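PDB 3IRV: cysteine hydrolase from Pseudomonas syringae pv. phaseolicola 1448A, which probably acts as a hydrolase of the isochorismatase family, with a cysteine nucleophile likely but its natural substrate not established. Local coordinates for residues V25-M30 / V67-H72; Q54-A59 / E212-I217; I142-T147 / D172-M177; I168-A173 / E206-A211. All coordinates share one frame; numbering follows the deposited sequence. Where two conformers were deposited one is given.

Contact 1. Residues V25-M30 / V67-H72; sequences VIVVDM and VIYLRH
Leu70 lies obliquely against Ile26, its CG 3.7 Å from Ile26 CG2. With Ile26 chi1 at -53°, that methyl sits anti to the backbone N and leans forward along the strand, reaching Leu70 two residues beyond its own partner Ile68. Leu70 CD1 then lies alongside Val28, 4.0 Å from its CG2, the two side chains pointing the same way toward helix 149-162. On the reverse face Val27 and Tyr69 run side by side, Val27 CB approaching Tyr69 CD1 at 4.0 Å, and helix 50-62 packs over them. The parallel strands hold register through Ile68 N to Val25 O, Val27 N to Ile68 O and Leu70 N to Val27 O. The last bond, Asp29 N to Leu70 O (3.0 Å), is bent to 139°, with the donor 44° above the carbonyl plane, because the first strand is leaving the sheet. Water 1 fills in there, donating to Val27 O and Leu70 O and accepting from Met30 N. Asp29 turns its carboxylate toward His72, with OD2 3.7 Å from His72 CB, while His72 N is bonded to Gln31. Asp29 OD2 pairs with Lys119, and its side chain touches Cys152. Asp29 and Lys119 at the C-terminal ends of their strands, with Cys152 of helix 149-162 beside Asp29, are consistent with the Asp-Lys-Cys catalytic triad of this family.

Contact 2. Residues Q54-A59 / E212-I217; sequences QKLLQA and EVIRRI
Ile214 overlaps the backbone of helix 50-62 at Lys55 and Leu56. Its CD1 rests 3.7 Å from Leu56 N and equally close to Lys55 C, with Lys55 CB beside it. The chi1 of -72° sets CG1 anti to the carbonyl carbon and sends the long branch toward Leu56, while the CG2 branch comes down on Ala59 CB at 3.8 Å. The Ala59 methyl points toward the partner helix, and Ile214 lies against it and the main chain of Lys55 and Leu56, so one isoleucine spans a full turn of the neighbouring helix. Leu56 reaches across toward Val213: CG is anti to the backbone N (chi1 175°), which carries CD1 to 3.7 Å from Val213 CG1, and the same methyl also approaches Ile217 CD1 at 4.4 Å. Ile217 CG2 meets Ala59 O at 4.2 Å. The side chains that meet here do so through carbon atoms alone, while Lys55 leads its amine away. On the far side of the second helix, in the conformer given, Glu212 is held between Arg215 NH1 and Arg216 NE, whose distance to Glu212 OE2 is 3.1 Å; Arg216 also pairs with Glu206. The two helical segments run almost parallel, 8° apart, with axes 9.9 Å from each other. They lie next to one another on the same face of the parallel sheet: Leu56 and Leu57 pack on Val25 of strand 23-28, Leu56 and Val213 on Leu170 of strand 166-170, and Val213 and Ile217 on Ile143 of strand 141-147.

Contact 3. Residues I142-T147 / D172-M177; sequences IIVCGT and DANAAM
Val144 hands its carbonyl to a side chain, the amide of Asn174, at a fork in the parallel sheet of this alpha/beta fold, where strand 141-147 leaves strand 166-170 and takes up the short strand 174-175. Asn174 ND2 donates to Val144 O at 3.1 Å, coming from 38° above the carbonyl plane; it also bonds Leu170 O, so one amide nitrogen bridges the two strands as they part. The Val144 and Asn174 side chains cross at about a right angle. At Cys145, Asn174 OD1 comes within 3.5 Å of Cys145 CA; the amide itself is held by the two ND2 bonds. Cys145 CB meets the Ala173 carbonyl, 3.2 Å from Ala173 O, and packs on Ala173 CB at 3.9 Å. Gly146 follows, where the strand turns a corner. Its phi of 122° gives a backbone shape that glycine, without a side chain, takes easily. Here the main chains pair, Gly146 N with Ala173 O and Ala175 N with Gly146 O, and Asn174 CA-H adds a contact to that same Gly146 O. Beyond the corner Thr147 adds a side-chain bond. With OG1 anti to the backbone N (chi1 -161°), its hydroxyl swings across and donates to Ala175 O at 2.9 Å.

Contact 4. Residues I168-A173 / E206-A211; sequences IALSDA and EVTTTA
Two torsions bring Asp172 and Thr210 together: at Asp172 a chi1 of 64° tucks CG between the backbone N and carbonyl carbon, and at Thr210 a chi1 of -57° lays OG1 beside its own backbone N. Both donors of Thr210 therefore converge on one carboxylate oxygen. Asp172 OD1 takes Thr210 N at 2.8 Å on its syn side and Thr210 OG1, also at 2.8 Å, from above the carboxylate plane. The second oxygen, OD2, accepts from water 2, which in turn takes Ala211 N. A carboxylate at the first amides of a helix would probably be steadied by the helix end, and Thr209, the N-cap, grips Glu212 N as well. Asp172 is delivered here by the type I turn running from Leu170 to Ala173. Leu170 sends CD1 across Thr210, 3.7 Å from its OG1. Upstream, Ile168 runs alongside Glu206, its CG1 3.6 Å from Glu206 OE1, and sets CG2 against Thr208 CG2 at 3.7 Å; the carboxylate of Glu206 is engaged by Arg216 and Arg15. On the face of Val207, Ser171 CB at the corner abuts Val207 CG1 at 3.7 Å, and Phe184 of the second subunit packs on both residues. The backbones pair through Ala169 N to Glu206 O, Thr208 N to Ala169 O and Ser171 N to Thr208 O. Strands 166-170 and 206-208, joined through short strand 174-175 and helix 189-204, resemble the beta-alpha-beta crossover of alpha/beta folds, and this one leads directly into helix 210-220.

Contacts 1, 3 and 4 pair strands of one parallel sheet. Strands 23-28 and 141-147 are neighbours and join contact 1 to contact 3, centres 10 Å apart; strands 141-147 and 166-170 join contact 3 to contact 4, centres 8 Å apart, and those two share Asp172 and Ala173. Contacts 1 and 4, 15 Å apart, do not touch. Along the chain contact 1 closes before contact 3 opens. Contact 2 spans from helix 50-62 to the C-terminal helix 210-220, enclosing both 3 and 4 in sequence, and its two helices pack on all three strand pairings. The C-terminal helix thereby joins the last strands to helix 50-62, near the start of the chain.

Contact 1. Residues V25-M30 / V67-H72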
loop_
_atom_site.group_PDB
_atom_site.type_symbol
_atom_site.label_atom_id
_atom_site.label_comp_id
_atom_site.label_asym_id
_atom_site.label_seq_id
_atom_site.Cartn_x
_atom_site.Cartn_y
_atom_site.Cartn_z
ATOM N N VAL A 25 6.743 17.377 -7.397
ATOM C CA VAL A 25 5.775 17.373 -6.290
ATOM C C VAL A 25 4.502 16.744 -6.792
ATOM O O VAL A 25 4.028 17.088 -7.876
ATOM C CB VAL A 25 5.427 18.819 -5.840
ATOM C CG1 VAL A 25 4.242 18.846 -4.842
ATOM C CG2 VAL A 25 6.684 19.494 -5.266
ATOM N N ILE A 26 3.964 15.818 -6.006
ATOM C CA ILE A 26 2.704 15.182 -6.362
ATOM C C ILE A 26 1.638 15.561 -5.328
ATOM O O ILE A 26 1.765 15.278 -4.128
ATOM C CB ILE A 26 2.824 13.657 -6.477
ATOM C CG1 ILE A 26 3.975 13.277 -7.423
ATOM C CG2 ILE A 26 1.495 13.060 -6.966
ATOM C CD1 ILE A 26 4.215 11.785 -7.497
ATOM N N VAL A 27 0.590 16.241 -5.805
ATOM C CA VAL A 27 -0.509 16.696 -4.939
ATOM C C VAL A 27 -1.676 15.722 -5.116
ATOM O O VAL A 27 -2.359 15.716 -6.162
ATOM C CB VAL A 27 -0.977 18.126 -5.310
ATOM C CG1 VAL A 27 -2.023 18.584 -4.327
ATOM C CG2 VAL A 27 0.228 19.126 -5.327
ATOM N N VAL A 28 -1.864 14.866 -4.116
ATOM C CA VAL A 28 -2.810 13.760 -4.254
ATOM C C VAL A 28 -4.239 14.158 -3.885
ATOM O O VAL A 28 -4.521 14.453 -2.705
ATOM C CB VAL A 28 -2.372 12.567 -3.382
ATOM C CG1 VAL A 28 -3.324 11.369 -3.600
ATOM C CG2 VAL A 28 -0.882 12.210 -3.660
ATOM N N ASP A 29 -5.123 14.162 -4.890
ATOM C CA ASP A 29 -6.574 14.186 -4.698
ATOM C C ASP A 29 -7.069 15.353 -3.821
ATOM O O ASP A 29 -7.978 15.183 -2.996
ATOM C CB ASP A 29 -7.046 12.838 -4.134
ATOM C CG ASP A 29 -6.893 11.707 -5.148
ATOM O OD1 ASP A 29 -6.490 12.001 -6.301
ATOM O OD2 ASP A 29 -7.139 10.544 -4.771
ATOM N N MET A 30 -6.493 16.535 -4.028
ATOM C CA MET A 30 -7.015 17.731 -3.339
ATOM C C MET A 30 -8.243 18.299 -4.072
ATOM O O MET A 30 -8.275 19.456 -4.516
ATOM C CB MET A 30 -5.897 18.737 -3.024
ATOM C CG MET A 30 -4.909 18.206 -1.951
ATOM S SD MET A 30 -5.633 17.854 -0.309
ATOM C CE MET A 30 -5.745 19.603 0.293
ATOM N N VAL A 67 5.197 20.358 -10.840
ATOM C CA VAL A 67 4.066 20.115 -9.969
ATOM C C VAL A 67 3.025 19.279 -10.712
ATOM O O VAL A 67 2.583 19.668 -11.801
ATOM C CB VAL A 67 3.402 21.438 -9.552
ATOM C CG1 VAL A 67 2.111 21.178 -8.813
ATOM C CG2 VAL A 67 4.368 22.244 -8.680
ATOM N N ILE A 68 2.630 18.161 -10.098
ATOM C CA ILE A 68 1.648 17.231 -10.679
ATOM C C ILE A 68 0.487 17.064 -9.717
ATOM O O ILE A 68 0.700 16.741 -8.554
ATOM C CB ILE A 68 2.273 15.844 -10.908
ATOM C CG1 ILE A 68 3.474 15.985 -11.855
ATOM C CG2 ILE A 68 1.219 14.850 -11.454
ATOM C CD1 ILE A 68 4.405 14.750 -11.956
ATOM N N TYR A 69 -0.733 17.276 -10.198
ATOM C CA TYR A 69 -1.923 17.013 -9.386
ATOM C C TYR A 69 -2.520 15.680 -9.796
ATOM O O TYR A 69 -2.639 15.412 -10.981
ATOM C CB TYR A 69 -2.983 18.078 -9.641
ATOM C CG TYR A 69 -2.625 19.469 -9.196
ATOM C CD1 TYR A 69 -3.182 19.983 -8.017
ATOM C CD2 TYR A 69 -1.775 20.307 -9.974
ATOM C CE1 TYR A 69 -2.894 21.295 -7.589
ATOM C CE2 TYR A 69 -1.480 21.610 -9.551
ATOM C CZ TYR A 69 -2.047 22.097 -8.357
ATOM O OH TYR A 69 -1.737 23.415 -7.985
ATOM N N LEU A 70 -2.887 14.849 -8.829
ATOM C CA LEU A 70 -3.662 13.645 -9.124
ATOM C C LEU A 70 -5.125 13.953 -8.828
ATOM O O LEU A 70 -5.436 14.666 -7.851
ATOM C CB LEU A 70 -3.254 12.488 -8.210
ATOM C CG LEU A 70 -1.782 12.096 -8.298
ATOM C CD1 LEU A 70 -1.554 10.879 -7.419
ATOM C CD2 LEU A 70 -1.353 11.838 -9.745
ATOM N N ARG A 71 -6.019 13.434 -9.662
ATOM C CA ARG A 71 -7.452 13.509 -9.391
ATOM C C ARG A 71 -8.058 12.132 -9.532
ATOM O O ARG A 71 -7.776 11.431 -10.519
ATOM C CB ARG A 71 -8.150 14.449 -10.383
ATOM C CG ARG A 71 -7.578 15.875 -10.391
ATOM C CD ARG A 71 -8.407 16.825 -11.291
ATOM N NE ARG A 71 -8.520 16.288 -12.658
ATOM C CZ ARG A 71 -9.160 16.897 -13.652
ATOM N NH1 ARG A 71 -9.749 18.061 -13.436
ATOM N NH2 ARG A 71 -9.225 16.325 -14.858
ATOM N N HIS A 72 -8.885 11.736 -8.561
ATOM C CA HIS A 72 -9.599 10.482 -8.652
ATOM C C HIS A 72 -10.909 10.764 -9.376
ATOM O O HIS A 72 -11.781 11.463 -8.842
ATOM C CB HIS A 72 -9.854 9.923 -7.259
ATOM C CG HIS A 72 -10.293 8.489 -7.252
ATOM N ND1 HIS A 72 -10.426 7.746 -6.092
ATOM C CD2 HIS A 72 -10.603 7.650 -8.271
ATOM C CE1 HIS A 72 -10.804 6.518 -6.400
ATOM N NE2 HIS A 72 -10.922 6.434 -7.713
HETATM O O HOH W 1 -4.862 17.033 -6.533
#

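Contact 2. Residues Q54-A59 / E212-I217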
loop_
_atom_site.group_PDB
_atom_site.type_symbol
_atom_site.label_atom_id
_atom_site.label_comp_id
_atom_site.label_asym_id
_atom_site.label_seq_id
_atom_site.Cartn_x
_atom_site.Cartn_y
_atom_site.Cartn_z
ATOM N N GLN A 54 0.208 25.130 -0.278
ATOM C CA GLN A 54 0.355 26.387 -1.034
ATOM C C GLN A 54 1.807 26.891 -1.017
ATOM O O GLN A 54 2.367 27.277 -2.062
ATOM C CB GLN A 54 -0.570 27.454 -0.447
ATOM C CG GLN A 54 -2.026 27.264 -0.735
ATOM C CD GLN A 54 -2.878 28.331 -0.062
ATOM O OE1 GLN A 54 -2.584 28.760 1.058
ATOM N NE2 GLN A 54 -3.959 28.742 -0.736
ATOM N N LYS A 55 2.425 26.865 0.162
ATOM C CA LYS A 55 3.832 27.258 0.299
ATOM C C LYS A 55 4.746 26.353 -0.527
ATOM O O LYS A 55 5.656 26.826 -1.208
ATOM C CB LYS A 55 4.253 27.239 1.769
ATOM C CG LYS A 55 3.542 28.261 2.638
ATOM C CD LYS A 55 4.092 28.174 4.053
ATOM C CE LYS A 55 3.720 29.389 4.892
ATOM N NZ LYS A 55 2.330 29.278 5.402
ATOM N N LEU A 56 4.482 25.050 -0.462
ATOM C CA LEU A 56 5.245 24.064 -1.210
ATOM C C LEU A 56 5.184 24.335 -2.701
ATOM O O LEU A 56 6.233 24.330 -3.378
ATOM C CB LEU A 56 4.730 22.648 -0.928
ATOM C CG LEU A 56 5.392 21.543 -1.754
ATOM C CD1 LEU A 56 6.902 21.427 -1.453
ATOM C CD2 LEU A 56 4.655 20.233 -1.478
ATOM N N LEU A 57 3.971 24.578 -3.221
ATOM C CA LEU A 57 3.809 24.763 -4.669
ATOM C C LEU A 57 4.475 26.064 -5.140
ATOM O O LEU A 57 5.126 26.087 -6.176
ATOM C CB LEU A 57 2.333 24.682 -5.106
ATOM C CG LEU A 57 1.646 23.360 -4.711
ATOM C CD1 LEU A 57 0.246 23.250 -5.310
ATOM C CD2 LEU A 57 2.494 22.141 -5.102
ATOM N N GLN A 58 4.368 27.112 -4.336
ATOM C CA GLN A 58 5.029 28.372 -4.652
ATOM C C GLN A 58 6.549 28.165 -4.731
ATOM O O GLN A 58 7.182 28.632 -5.677
ATOM C CB GLN A 58 4.639 29.424 -3.622
ATOM C CG GLN A 58 5.324 30.762 -3.773
ATOM C CD GLN A 58 5.025 31.685 -2.591
ATOM O OE1 GLN A 58 5.132 31.287 -1.418
ATOM N NE2 GLN A 58 4.650 32.923 -2.895
ATOM N N ALA A 59 7.125 27.431 -3.780
ATOM C CA ALA A 59 8.580 27.169 -3.831
ATOM C C ALA A 59 8.986 26.279 -4.996
ATOM O O ALA A 59 9.991 26.536 -5.662
ATOM C CB ALA A 59 9.084 26.594 -2.535
ATOM N N GLU A 212 10.979 21.948 5.825
ATOM C CA GLU A 212 12.330 21.451 5.533
ATOM C C GLU A 212 12.510 21.097 4.073
ATOM O O GLU A 212 13.569 21.372 3.501
ATOM C CB GLU A 212 12.789 20.292 6.430
ATOM C CG GLU A 212 13.975 19.433 5.854
ATOM C CD GLU A 212 15.295 20.202 5.499
ATOM O OE1 GLU A 212 15.501 21.401 5.842
ATOM O OE2 GLU A 212 16.161 19.564 4.858
ATOM N N VAL A 213 11.498 20.515 3.439
ATOM C CA VAL A 213 11.652 20.240 2.012
ATOM C C VAL A 213 11.757 21.514 1.145
ATOM O O VAL A 213 12.526 21.554 0.181
ATOM C CB VAL A 213 10.580 19.225 1.511
ATOM C CG1 VAL A 213 9.385 19.901 0.887
ATOM C CG2 VAL A 213 11.225 18.218 0.545
ATOM N N ILE A 214 11.023 22.555 1.526
ATOM C CA ILE A 214 11.112 23.861 0.861
ATOM C C ILE A 214 12.531 24.428 0.991
ATOM O O ILE A 214 13.113 24.889 0.006
ATOM C CB ILE A 214 10.057 24.842 1.425
ATOM C CG1 ILE A 214 8.649 24.425 0.951
ATOM C CG2 ILE A 214 10.377 26.306 1.041
ATOM C CD1 ILE A 214 7.509 25.215 1.584
ATOM N N ARG A 215 13.104 24.345 2.187
ATOM C CA ARG A 215 14.476 24.821 2.419
ATOM C C ARG A 215 15.486 24.079 1.570
ATOM O O ARG A 215 16.414 24.672 1.000
ATOM C CB ARG A 215 14.833 24.667 3.889
ATOM C CG ARG A 215 14.090 25.661 4.736
ATOM C CD ARG A 215 14.691 25.809 6.101
ATOM N NE ARG A 215 13.714 25.521 7.145
ATOM C CZ ARG A 215 13.706 24.386 7.844
ATOM N NH1 ARG A 215 14.645 23.444 7.624
ATOM N NH2 ARG A 215 12.762 24.202 8.764
ATOM N N ARG A 216 15.273 22.771 1.468
ATOM C CA ARG A 216 16.135 21.891 0.708
ATOM C C ARG A 216 16.040 22.191 -0.787
ATOM O O ARG A 216 17.048 22.152 -1.504
ATOM C CB ARG A 216 15.754 20.441 1.000
ATOM C CG ARG A 216 16.919 19.506 1.017
ATOM C CD ARG A 216 16.433 18.077 1.072
ATOM N NE ARG A 216 16.086 17.664 2.426
ATOM C CZ ARG A 216 15.450 16.537 2.726
ATOM N NH1 ARG A 216 15.182 16.254 3.994
ATOM N NH2 ARG A 216 15.075 15.697 1.763
ATOM N N ILE A 217 14.826 22.516 -1.249
ATOM C CA ILE A 217 14.596 22.906 -2.641
ATOM C C ILE A 217 15.280 24.257 -2.938
ATOM O O ILE A 217 15.980 24.410 -3.954
ATOM C CB ILE A 217 13.072 23.008 -2.955
ATOM C CG1 ILE A 217 12.452 21.607 -3.098
ATOM C CG2 ILE A 217 12.808 23.827 -4.218
ATOM C CD1 ILE A 217 10.912 21.611 -3.151
#

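Contact 3. Residues I142-T147 / D172-M177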
loop_
_atom_site.group_PDB
_atom_site.type_symbol
_atom_site.label_atom_id
_atom_site.label_comp_id
_atom_site.label_asym_id
_atom_site.label_seq_id
_atom_site.Cartn_x
_atom_site.Cartn_y
_atom_site.Cartn_z
ATOM N N ILE A 142 10.269 12.009 -5.780
ATOM C CA ILE A 142 8.919 12.587 -5.686
ATOM C C ILE A 142 8.565 12.983 -4.255
ATOM O O ILE A 142 8.854 12.241 -3.313
ATOM C CB ILE A 142 7.826 11.651 -6.286
ATOM C CG1 ILE A 142 7.786 10.279 -5.582
ATOM C CG2 ILE A 142 8.023 11.462 -7.813
ATOM C CD1 ILE A 142 6.651 9.342 -6.093
ATOM N N ILE A 143 7.915 14.144 -4.123
ATOM C CA ILE A 143 7.481 14.661 -2.818
ATOM C C ILE A 143 5.964 14.520 -2.800
ATOM O O ILE A 143 5.300 15.093 -3.675
ATOM C CB ILE A 143 7.842 16.166 -2.706
ATOM C CG1 ILE A 143 9.373 16.318 -2.732
ATOM C CG2 ILE A 143 7.263 16.783 -1.430
ATOM C CD1 ILE A 143 9.842 17.760 -2.982
ATOM N N VAL A 144 5.414 13.791 -1.820
ATOM C CA VAL A 144 3.994 13.438 -1.839
ATOM C C VAL A 144 3.261 14.195 -0.738
ATOM O O VAL A 144 3.710 14.198 0.428
ATOM C CB VAL A 144 3.795 11.914 -1.666
ATOM C CG1 VAL A 144 2.305 11.560 -1.511
ATOM C CG2 VAL A 144 4.420 11.162 -2.866
ATOM N N CYS A 145 2.173 14.860 -1.130
ATOM C CA CYS A 145 1.258 15.506 -0.196
ATOM C C CYS A 145 -0.173 15.297 -0.671
ATOM O O CYS A 145 -0.383 14.823 -1.802
ATOM C CB CYS A 145 1.584 16.994 -0.101
ATOM S SG CYS A 145 1.365 17.899 -1.701
ATOM N N GLY A 146 -1.154 15.617 0.181
ATOM C CA GLY A 146 -2.564 15.478 -0.200
ATOM C C GLY A 146 -3.352 14.573 0.719
ATOM O O GLY A 146 -3.089 14.558 1.900
ATOM N N THR A 147 -4.323 13.819 0.171
ATOM C CA THR A 147 -5.219 13.004 1.003
ATOM C C THR A 147 -5.656 11.774 0.152
ATOM O O THR A 147 -5.666 11.883 -1.076
ATOM C CB THR A 147 -6.457 13.875 1.476
ATOM O OG1 THR A 147 -7.111 13.275 2.609
ATOM C CG2 THR A 147 -7.492 14.045 0.339
ATOM N N ASP A 172 3.403 16.981 7.607
ATOM C CA ASP A 172 2.399 17.998 7.925
ATOM C C ASP A 172 1.552 18.391 6.701
ATOM O O ASP A 172 0.819 19.397 6.727
ATOM C CB ASP A 172 3.077 19.220 8.562
ATOM C CG ASP A 172 4.044 19.925 7.620
ATOM O OD1 ASP A 172 4.611 19.292 6.693
ATOM O OD2 ASP A 172 4.250 21.146 7.804
ATOM N N ALA A 173 1.644 17.598 5.626
ATOM C CA ALA A 173 0.904 17.925 4.410
ATOM C C ALA A 173 0.218 16.714 3.785
ATOM O O ALA A 173 -0.072 16.710 2.588
ATOM C CB ALA A 173 1.777 18.664 3.403
ATOM N N ASN A 174 -0.079 15.712 4.607
ATOM C CA ASN A 174 -0.891 14.561 4.207
ATOM C C ASN A 174 -1.970 14.427 5.257
ATOM O O ASN A 174 -1.666 14.406 6.453
ATOM C CB ASN A 174 -0.043 13.273 4.149
ATOM C CG ASN A 174 0.809 13.192 2.870
ATOM O OD1 ASN A 174 0.316 12.786 1.814
ATOM N ND2 ASN A 174 2.075 13.623 2.959
ATOM N N ALA A 175 -3.212 14.325 4.808
ATOM C CA ALA A 175 -4.377 14.326 5.713
ATOM C C ALA A 175 -5.048 12.960 5.788
ATOM O O ALA A 175 -5.403 12.404 4.756
ATOM C CB ALA A 175 -5.405 15.349 5.215
ATOM N N ALA A 176 -5.239 12.448 7.011
ATOM C CA ALA A 176 -5.895 11.163 7.212
ATOM C C ALA A 176 -7.337 11.339 7.705
ATOM O O ALA A 176 -7.731 12.427 8.151
ATOM C CB ALA A 176 -5.102 10.311 8.205
ATOM N N MET A 177 -8.107 10.259 7.619
ATOM C CA MET A 177 -9.498 10.313 8.042
ATOM C C MET A 177 -9.757 9.279 9.128
ATOM O O MET A 177 -9.025 8.297 9.264
ATOM C CB MET A 177 -10.442 10.118 6.848
ATOM C CG MET A 177 -10.551 8.684 6.336
ATOM S SD MET A 177 -11.709 8.521 4.956
ATOM C CE MET A 177 -13.135 9.473 5.519
#

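Contact 4. Residues I168-A173 / E206-A211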
loop_
_atom_site.group_PDB
_atom_site.type_symbol
_atom_site.label_atom_id
_atom_site.label_comp_id
_atom_site.label_asym_id
_atom_site.label_seq_id
_atom_site.Cartn_x
_atom_site.Cartn_y
_atom_site.Cartn_z
ATOM N N ILE A 168 9.607 11.088 -0.806
ATOM C CA ILE A 168 9.571 11.917 0.405
ATOM C C ILE A 168 8.109 12.186 0.720
ATOM O O ILE A 168 7.390 12.751 -0.122
ATOM C CB ILE A 168 10.236 13.277 0.187
ATOM C CG1 ILE A 168 11.696 13.093 -0.235
ATOM C CG2 ILE A 168 10.139 14.088 1.475
ATOM C CD1 ILE A 168 12.372 14.388 -0.659
ATOM N N ALA A 169 7.660 11.744 1.898
ATOM C CA ALA A 169 6.297 12.053 2.362
ATOM C C ALA A 169 6.364 13.203 3.357
ATOM O O ALA A 169 7.204 13.211 4.269
ATOM C CB ALA A 169 5.648 10.827 3.044
ATOM N N LEU A 170 5.470 14.163 3.196
ATOM C CA LEU A 170 5.463 15.339 4.093
ATOM C C LEU A 170 4.530 15.080 5.291
ATOM O O LEU A 170 3.298 14.928 5.139
ATOM C CB LEU A 170 5.026 16.571 3.302
ATOM C CG LEU A 170 5.970 16.919 2.141
ATOM C CD1 LEU A 170 5.463 18.180 1.456
ATOM C CD2 LEU A 170 7.398 17.091 2.634
ATOM N N SER A 171 5.116 15.012 6.492
ATOM C CA SER A 171 4.358 14.733 7.704
ATOM C C SER A 171 3.227 15.719 7.995
ATOM O O SER A 171 2.183 15.316 8.529
ATOM C CB SER A 171 5.295 14.641 8.910
ATOM O OG SER A 171 5.974 15.860 9.063
ATOM N N ASP A 172 3.403 16.981 7.607
ATOM C CA ASP A 172 2.399 17.998 7.925
ATOM C C ASP A 172 1.552 18.391 6.701
ATOM O O ASP A 172 0.819 19.397 6.727
ATOM C CB ASP A 172 3.077 19.220 8.562
ATOM C CG ASP A 172 4.044 19.925 7.620
ATOM O OD1 ASP A 172 4.611 19.292 6.693
ATOM O OD2 ASP A 172 4.250 21.146 7.804
ATOM N N ALA A 173 1.644 17.598 5.626
ATOM C CA ALA A 173 0.904 17.925 4.410
ATOM C C ALA A 173 0.218 16.714 3.785
ATOM O O ALA A 173 -0.072 16.710 2.588
ATOM C CB ALA A 173 1.777 18.664 3.403
ATOM N N GLU A 206 11.455 8.614 2.789
ATOM C CA GLU A 206 11.751 9.663 3.770
ATOM C C GLU A 206 10.448 10.278 4.278
ATOM O O GLU A 206 9.515 10.468 3.504
ATOM C CB GLU A 206 12.566 10.790 3.131
ATOM C CG GLU A 206 12.778 11.961 4.094
ATOM C CD GLU A 206 13.710 13.041 3.602
ATOM O OE1 GLU A 206 14.144 13.026 2.416
ATOM O OE2 GLU A 206 14.025 13.914 4.452
ATOM N N VAL A 207 10.400 10.618 5.563
ATOM C CA VAL A 207 9.358 11.509 6.059
ATOM C C VAL A 207 10.026 12.797 6.565
ATOM O O VAL A 207 11.012 12.727 7.328
ATOM C CB VAL A 207 8.526 10.846 7.199
ATOM C CG1 VAL A 207 7.465 11.837 7.736
ATOM C CG2 VAL A 207 7.830 9.591 6.670
ATOM N N THR A 208 9.538 13.956 6.107
ATOM C CA THR A 208 10.037 15.221 6.624
ATOM C C THR A 208 8.919 16.248 6.576
ATOM O O THR A 208 7.808 15.914 6.160
ATOM C CB THR A 208 11.298 15.715 5.852
ATOM O OG1 THR A 208 11.911 16.809 6.561
ATOM C CG2 THR A 208 10.949 16.162 4.444
ATOM N N THR A 209 9.198 17.471 7.037
ATOM C CA THR A 209 8.170 18.522 7.016
ATOM C C THR A 209 8.193 19.311 5.721
ATOM O O THR A 209 9.228 19.379 5.015
ATOM C CB THR A 209 8.341 19.532 8.169
ATOM O OG1 THR A 209 9.613 20.170 8.030
ATOM C CG2 THR A 209 8.263 18.810 9.510
ATOM N N THR A 210 7.058 19.945 5.428
ATOM C CA THR A 210 6.972 20.839 4.279
ATOM C C THR A 210 8.053 21.919 4.328
ATOM O O THR A 210 8.745 22.149 3.329
ATOM C CB THR A 210 5.592 21.510 4.205
ATOM O OG1 THR A 210 4.597 20.493 4.144
ATOM C CG2 THR A 210 5.465 22.374 2.961
ATOM N N ALA A 211 8.219 22.531 5.504
ATOM C CA ALA A 211 9.214 23.615 5.661
ATOM C C ALA A 211 10.618 23.135 5.336
ATOM O O ALA A 211 11.363 23.815 4.633
ATOM C CB ALA A 211 9.168 24.217 7.064
HETATM O O HOH W 2 6.340 22.666 7.671
#